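Long-range contacts in VirX1 (Cyanophage Syn10, PDB 6QGM), which iodinates diverse substrates as a viral halogenase, probably with the help of a reduced flavin: residues B[7-12]-B[30-35]; B[79-84]-B[352-357]. One frame throughout, in Å; residues are numbered along the deposited sequence.

Both contacts are buried, but they sit in different parts of the chain and have no helix or strand in common. The centre of contact 1 lies about 26 Å from the centre of the chain, in the mixed sheet that carries the Rossmann-type unit. The centre of contact 2 is nearer the middle, about 8 Å from the centre of the chain. There strand 78-82 of another mixed sheet meets the loop 352-357. The centres of contact 1 and contact 2 are about 33 Å apart, and the nearest atoms of contact 1 and contact 2 about 17 Å apart. Contact 1 is held by backbone hydrogen bonds between parallel strands. Contact 2 has no hydrogen bond across it and relies on apolar side chains set against a leucine, a carboxylate and a serine hydroxyl.

Contact 1 of 2, residues B[7-12]-B[30-35]; sequences VAIVGG and LEIALI
Ile9 lies beside Leu34 in a parallel strand pair, 7-10 with 31-35. Five backbone hydrogen bonds join the segments. Val7 N reaches Glu31 O, and Ala33 N reaches Val7 O. Ile9 N then meets Ala33 O at 2.9 Å, and Ile9 O accepts from Ile35 N at 2.8 Å. The last bond, Gly11 N to Ile35 O, carries the pairing past the end of strand 7-10.

The Ile9 side chain can be followed outward. CB of Ile9 lies 3.9 Å from Ala33 O. Ile9 CG2 stands anti to the backbone N and meets Leu34 CD1 at 3.9 Å. Ile9 CG1 takes the other branch (chi1 -58°), beside the backbone N, and comes 4.1 Å from Ala33 O. It carries Ile9 CD1 back along the strand direction to Ile32 CG2, at 3.8 Å. Ile9 thus touches two side chains of the adjacent strand, Leu34 and Ile32.

The end of Leu34 lies against the turn, Leu34 CD2 being 3.6 Å from Gly11 O and close to Gly12 CA. Helix 14-26 packs on this face, with Thr19 and Ala20 against Ile9. On the other face, Ile35 CD1 approaches Val10 CG2. Strand, glycine-containing turn, helix and parallel strand form the beta-alpha-beta unit of a Rossmann-type dinucleotide-binding fold, which in this family binds FAD and probably does so here.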
loop_
_atom_site.group_PDB
_atom_site.type_symbol
_atom_site.label_atom_id
_atom_site.label_comp_id
_atom_site.label_asym_id
_atom_site.label_seq_id
_atom_site.Cartn_x
_atom_site.Cartn_y
_atom_site.Cartn_z
ATOM N N VAL B 7 38.823 8.528 0.214
ATOM C CA VAL B 7 38.033 7.951 1.335
ATOM C C VAL B 7 38.997 7.610 2.478
ATOM O O VAL B 7 40.063 7.035 2.204
ATOM C CB VAL B 7 37.218 6.741 0.841
ATOM C CG1 VAL B 7 36.616 5.947 1.989
ATOM C CG2 VAL B 7 36.132 7.167 -0.139
ATOM N N ALA B 8 38.643 8.001 3.702
ATOM C CA ALA B 8 39.332 7.630 4.956
ATOM C C ALA B 8 38.404 6.734 5.786
ATOM O O ALA B 8 37.380 7.235 6.286
ATOM C CB ALA B 8 39.725 8.868 5.717
ATOM N N ILE B 9 38.740 5.448 5.900
ATOM C CA ILE B 9 38.004 4.474 6.756
ATOM C C ILE B 9 38.669 4.475 8.139
ATOM O O ILE B 9 39.874 4.208 8.207
ATOM C CB ILE B 9 37.996 3.079 6.108
ATOM C CG1 ILE B 9 37.349 3.116 4.720
ATOM C CG2 ILE B 9 37.298 2.078 7.011
ATOM C CD1 ILE B 9 37.867 2.067 3.753
ATOM N N VAL B 10 37.921 4.789 9.197
ATOM C CA VAL B 10 38.430 4.701 10.592
ATOM C C VAL B 10 37.903 3.400 11.198
ATOM O O VAL B 10 36.660 3.221 11.240
ATOM C CB VAL B 10 38.028 5.927 11.430
ATOM C CG1 VAL B 10 38.599 5.877 12.842
ATOM C CG2 VAL B 10 38.428 7.224 10.731
ATOM N N GLY B 11 38.827 2.531 11.628
ATOM C CA GLY B 11 38.524 1.198 12.181
ATOM C C GLY B 11 39.012 0.097 11.250
ATOM O O GLY B 11 38.811 0.211 10.023
ATOM N N GLY B 12 39.606 -0.949 11.815
ATOM C CA GLY B 12 40.215 -2.044 11.041
ATOM C C GLY B 12 39.784 -3.420 11.517
ATOM O O GLY B 12 40.670 -4.292 11.657
ATOM N N LEU B 30 38.798 5.523 -6.715
ATOM C CA LEU B 30 38.986 6.079 -5.344
ATOM C C LEU B 30 40.440 5.916 -4.886
ATOM O O LEU B 30 41.022 4.841 -5.120
ATOM C CB LEU B 30 38.070 5.361 -4.348
ATOM C CG LEU B 30 36.571 5.593 -4.510
ATOM C CD1 LEU B 30 35.818 4.882 -3.395
ATOM C CD2 LEU B 30 36.239 7.090 -4.516
ATOM N N GLU B 31 40.967 6.954 -4.240
ATOM C CA GLU B 31 42.121 6.899 -3.308
ATOM C C GLU B 31 41.556 6.499 -1.943
ATOM O O GLU B 31 40.613 7.175 -1.484
ATOM C CB GLU B 31 42.819 8.261 -3.208
ATOM C CG GLU B 31 42.945 9.007 -4.527
ATOM C CD GLU B 31 43.300 10.476 -4.361
ATOM O OE1 GLU B 31 42.566 11.189 -3.655
ATOM O OE2 GLU B 31 44.323 10.904 -4.930
ATOM N N ILE B 32 42.077 5.436 -1.323
ATOM C CA ILE B 32 41.538 4.886 -0.044
ATOM C C ILE B 32 42.654 4.805 0.996
ATOM O O ILE B 32 43.752 4.314 0.652
ATOM C CB ILE B 32 40.887 3.509 -0.272
ATOM C CG1 ILE B 32 39.848 3.558 -1.396
ATOM C CG2 ILE B 32 40.300 2.972 1.032
ATOM C CD1 ILE B 32 39.465 2.197 -1.907
ATOM N N ALA B 33 42.367 5.256 2.220
ATOM C CA ALA B 33 43.219 5.038 3.410
ATOM C C ALA B 33 42.369 4.385 4.499
ATOM O O ALA B 33 41.146 4.691 4.567
ATOM C CB ALA B 33 43.814 6.338 3.871
ATOM N N LEU B 34 42.971 3.481 5.283
ATOM C CA LEU B 34 42.333 2.888 6.488
ATOM C C LEU B 34 43.182 3.187 7.722
ATOM O O LEU B 34 44.361 2.780 7.746
ATOM C CB LEU B 34 42.141 1.380 6.314
ATOM C CG LEU B 34 41.269 0.735 7.391
ATOM C CD1 LEU B 34 40.397 -0.352 6.810
ATOM C CD2 LEU B 34 42.105 0.211 8.549
ATOM N N ILE B 35 42.575 3.862 8.702
ATOM C CA ILE B 35 43.202 4.251 9.996
ATOM C C ILE B 35 42.801 3.206 11.037
ATOM O O ILE B 35 41.583 3.020 11.270
ATOM C CB ILE B 35 42.771 5.674 10.390
ATOM C CG1 ILE B 35 43.266 6.710 9.375
ATOM C CG2 ILE B 35 43.218 6.002 11.798
ATOM C CD1 ILE B 35 42.357 7.897 9.221
#

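Contact 2 of 2, residues B[79-84]-B[352-357]; sequences IRFTNF and EPLEST
Phe81 turns the edge of its ring to the loop 352-357. Leu354 O, Leu354 CD1 and Glu355 OE2 all lie near the plane of that ring. Phe81 CE1 is 3.8 Å from Leu354 CD1, and Phe81 CZ is 3.4 Å from Glu355 OE2. This oxygen meets the C-H rim, where the partly positive hydrogens lie; its hydrogen bond goes to His406 of helix 382-408. The Glu355 and Phe81 side chains cross at about a right angle, while the planes of carboxylate and ring are 36° apart. Glu355 gets there by a bend in its chain (chi2 -62°), which brings the acid back toward strand 78-82.

The sequence of 353-357, Pro-Leu-Glu-Ser-Thr, matches a motif of the flavin-dependent tryptophan halogenases. In those relatives its glutamate lies near the halogenation site, consistent with a similar place here.

Ile79 crosses Glu355 at about a right angle. Ile79 CD1 is 3.4 Å from Glu355 OE1 and 3.5 Å from Ser356 OG. That hydroxyl has polar partners in Lys76 and Ser48. Leu354 and Phe84 reach for each other from opposite directions. CD1 of Leu354 comes 3.5 Å from Phe84 CZ, obliquely to the ring. Phe81 CD1 lies over one face of Phe84, offset toward the rim.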
loop_
_atom_site.group_PDB
_atom_site.type_symbol
_atom_site.label_atom_id
_atom_site.label_comp_id
_atom_site.label_asym_id
_atom_site.label_seq_id
_atom_site.Cartn_x
_atom_site.Cartn_y
_atom_site.Cartn_z
ATOM N N ILE B 79 19.769 -21.858 10.573
ATOM C CA ILE B 79 19.713 -21.418 11.999
ATOM C C ILE B 79 18.806 -22.403 12.733
ATOM O O ILE B 79 17.656 -22.593 12.306
ATOM C CB ILE B 79 19.197 -19.980 12.163
ATOM C CG1 ILE B 79 19.916 -18.999 11.236
ATOM C CG2 ILE B 79 19.320 -19.551 13.612
ATOM C CD1 ILE B 79 19.394 -17.583 11.328
ATOM N N ARG B 80 19.311 -22.989 13.812
ATOM C CA ARG B 80 18.575 -23.954 14.661
ATOM C C ARG B 80 18.107 -23.223 15.924
ATOM O O ARG B 80 18.906 -22.479 16.505
ATOM C CB ARG B 80 19.491 -25.134 14.980
ATOM C CG ARG B 80 18.965 -26.047 16.069
ATOM C CD ARG B 80 19.783 -27.311 16.139
ATOM N NE ARG B 80 19.665 -28.018 14.876
ATOM C CZ ARG B 80 20.557 -28.864 14.385
ATOM N NH1 ARG B 80 21.654 -29.141 15.054
ATOM N NH2 ARG B 80 20.343 -29.440 13.216
ATOM N N PHE B 81 16.853 -23.431 16.323
ATOM C CA PHE B 81 16.240 -22.843 17.544
ATOM C C PHE B 81 15.908 -23.973 18.517
ATOM O O PHE B 81 14.873 -24.652 18.362
ATOM C CB PHE B 81 15.020 -21.997 17.171
ATOM C CG PHE B 81 15.365 -20.818 16.293
ATOM C CD1 PHE B 81 15.949 -19.677 16.828
ATOM C CD2 PHE B 81 15.140 -20.859 14.922
ATOM C CE1 PHE B 81 16.279 -18.602 16.013
ATOM C CE2 PHE B 81 15.462 -19.779 14.111
ATOM C CZ PHE B 81 16.036 -18.654 14.655
ATOM N N THR B 82 16.799 -24.164 19.487
ATOM C CA THR B 82 16.605 -25.057 20.657
ATOM C C THR B 82 15.995 -24.235 21.796
ATOM O O THR B 82 16.451 -23.105 22.019
ATOM C CB THR B 82 17.921 -25.731 21.061
ATOM O OG1 THR B 82 18.463 -26.362 19.888
ATOM C CG2 THR B 82 17.756 -26.721 22.194
ATOM N N ASN B 83 14.955 -24.778 22.430
ATOM C CA ASN B 83 14.389 -24.334 23.737
ATOM C C ASN B 83 13.516 -23.075 23.587
ATOM O O ASN B 83 13.142 -22.530 24.612
ATOM C CB ASN B 83 15.511 -24.119 24.761
ATOM C CG ASN B 83 15.135 -24.551 26.159
ATOM O OD1 ASN B 83 14.515 -25.583 26.342
ATOM N ND2 ASN B 83 15.522 -23.783 27.158
ATOM N N PHE B 84 13.136 -22.676 22.371
ATOM C CA PHE B 84 12.490 -21.370 22.081
ATOM C C PHE B 84 10.961 -21.441 22.139
ATOM O O PHE B 84 10.345 -20.407 22.467
ATOM C CB PHE B 84 12.906 -20.823 20.717
ATOM C CG PHE B 84 13.883 -19.679 20.801
ATOM C CD1 PHE B 84 15.249 -19.918 20.827
ATOM C CD2 PHE B 84 13.433 -18.367 20.857
ATOM C CE1 PHE B 84 16.144 -18.868 20.916
ATOM C CE2 PHE B 84 14.331 -17.317 20.938
ATOM C CZ PHE B 84 15.688 -17.569 20.979
ATOM N N GLU B 352 20.699 -7.956 17.833
ATOM C CA GLU B 352 21.257 -9.180 18.458
ATOM C C GLU B 352 21.212 -10.268 17.390
ATOM O O GLU B 352 20.240 -10.341 16.634
ATOM C CB GLU B 352 20.479 -9.539 19.720
ATOM C CG GLU B 352 19.000 -9.865 19.490
ATOM C CD GLU B 352 18.300 -10.298 20.759
ATOM O OE1 GLU B 352 19.013 -10.755 21.660
ATOM O OE2 GLU B 352 17.098 -10.104 20.890
ATOM N N PRO B 353 22.258 -11.115 17.262
ATOM C CA PRO B 353 22.396 -12.008 16.096
ATOM C C PRO B 353 21.539 -13.285 16.130
ATOM O O PRO B 353 22.030 -14.324 15.787
ATOM C CB PRO B 353 23.887 -12.345 16.121
ATOM C CG PRO B 353 24.178 -12.398 17.621
ATOM C CD PRO B 353 23.351 -11.274 18.229
ATOM N N LEU B 354 20.273 -13.168 16.520
ATOM C CA LEU B 354 19.301 -14.296 16.569
ATOM C C LEU B 354 18.958 -14.732 15.135
ATOM O O LEU B 354 18.604 -15.913 14.943
ATOM C CB LEU B 354 18.047 -13.849 17.332
ATOM C CG LEU B 354 17.026 -14.950 17.597
ATOM C CD1 LEU B 354 17.629 -16.065 18.427
ATOM C CD2 LEU B 354 15.789 -14.401 18.286
ATOM N N GLU B 355 19.052 -13.813 14.172
ATOM C CA GLU B 355 18.852 -14.127 12.740
ATOM C C GLU B 355 20.174 -13.890 11.995
ATOM O O GLU B 355 20.142 -13.582 10.800
ATOM C CB GLU B 355 17.661 -13.326 12.213
ATOM C CG GLU B 355 16.330 -13.997 12.482
ATOM C CD GLU B 355 16.133 -15.358 11.815
ATOM O OE1 GLU B 355 16.684 -15.546 10.695
ATOM O OE2 GLU B 355 15.441 -16.235 12.412
ATOM N N SER B 356 21.294 -14.112 12.673
ATOM C CA SER B 356 22.669 -14.096 12.113
ATOM C C SER B 356 22.836 -12.834 11.285
ATOM O O SER B 356 23.329 -12.909 10.150
ATOM C CB SER B 356 22.923 -15.330 11.296
ATOM O OG SER B 356 22.652 -16.499 12.061
ATOM N N THR B 357 22.426 -11.721 11.864
ATOM C CA THR B 357 22.230 -10.414 11.189
ATOM C C THR B 357 23.453 -9.516 11.500
ATOM O O THR B 357 23.565 -8.451 10.873
ATOM C CB THR B 357 20.800 -9.941 11.512
ATOM O OG1 THR B 357 20.507 -8.710 10.866
ATOM C CG2 THR B 357 20.499 -9.847 12.993
#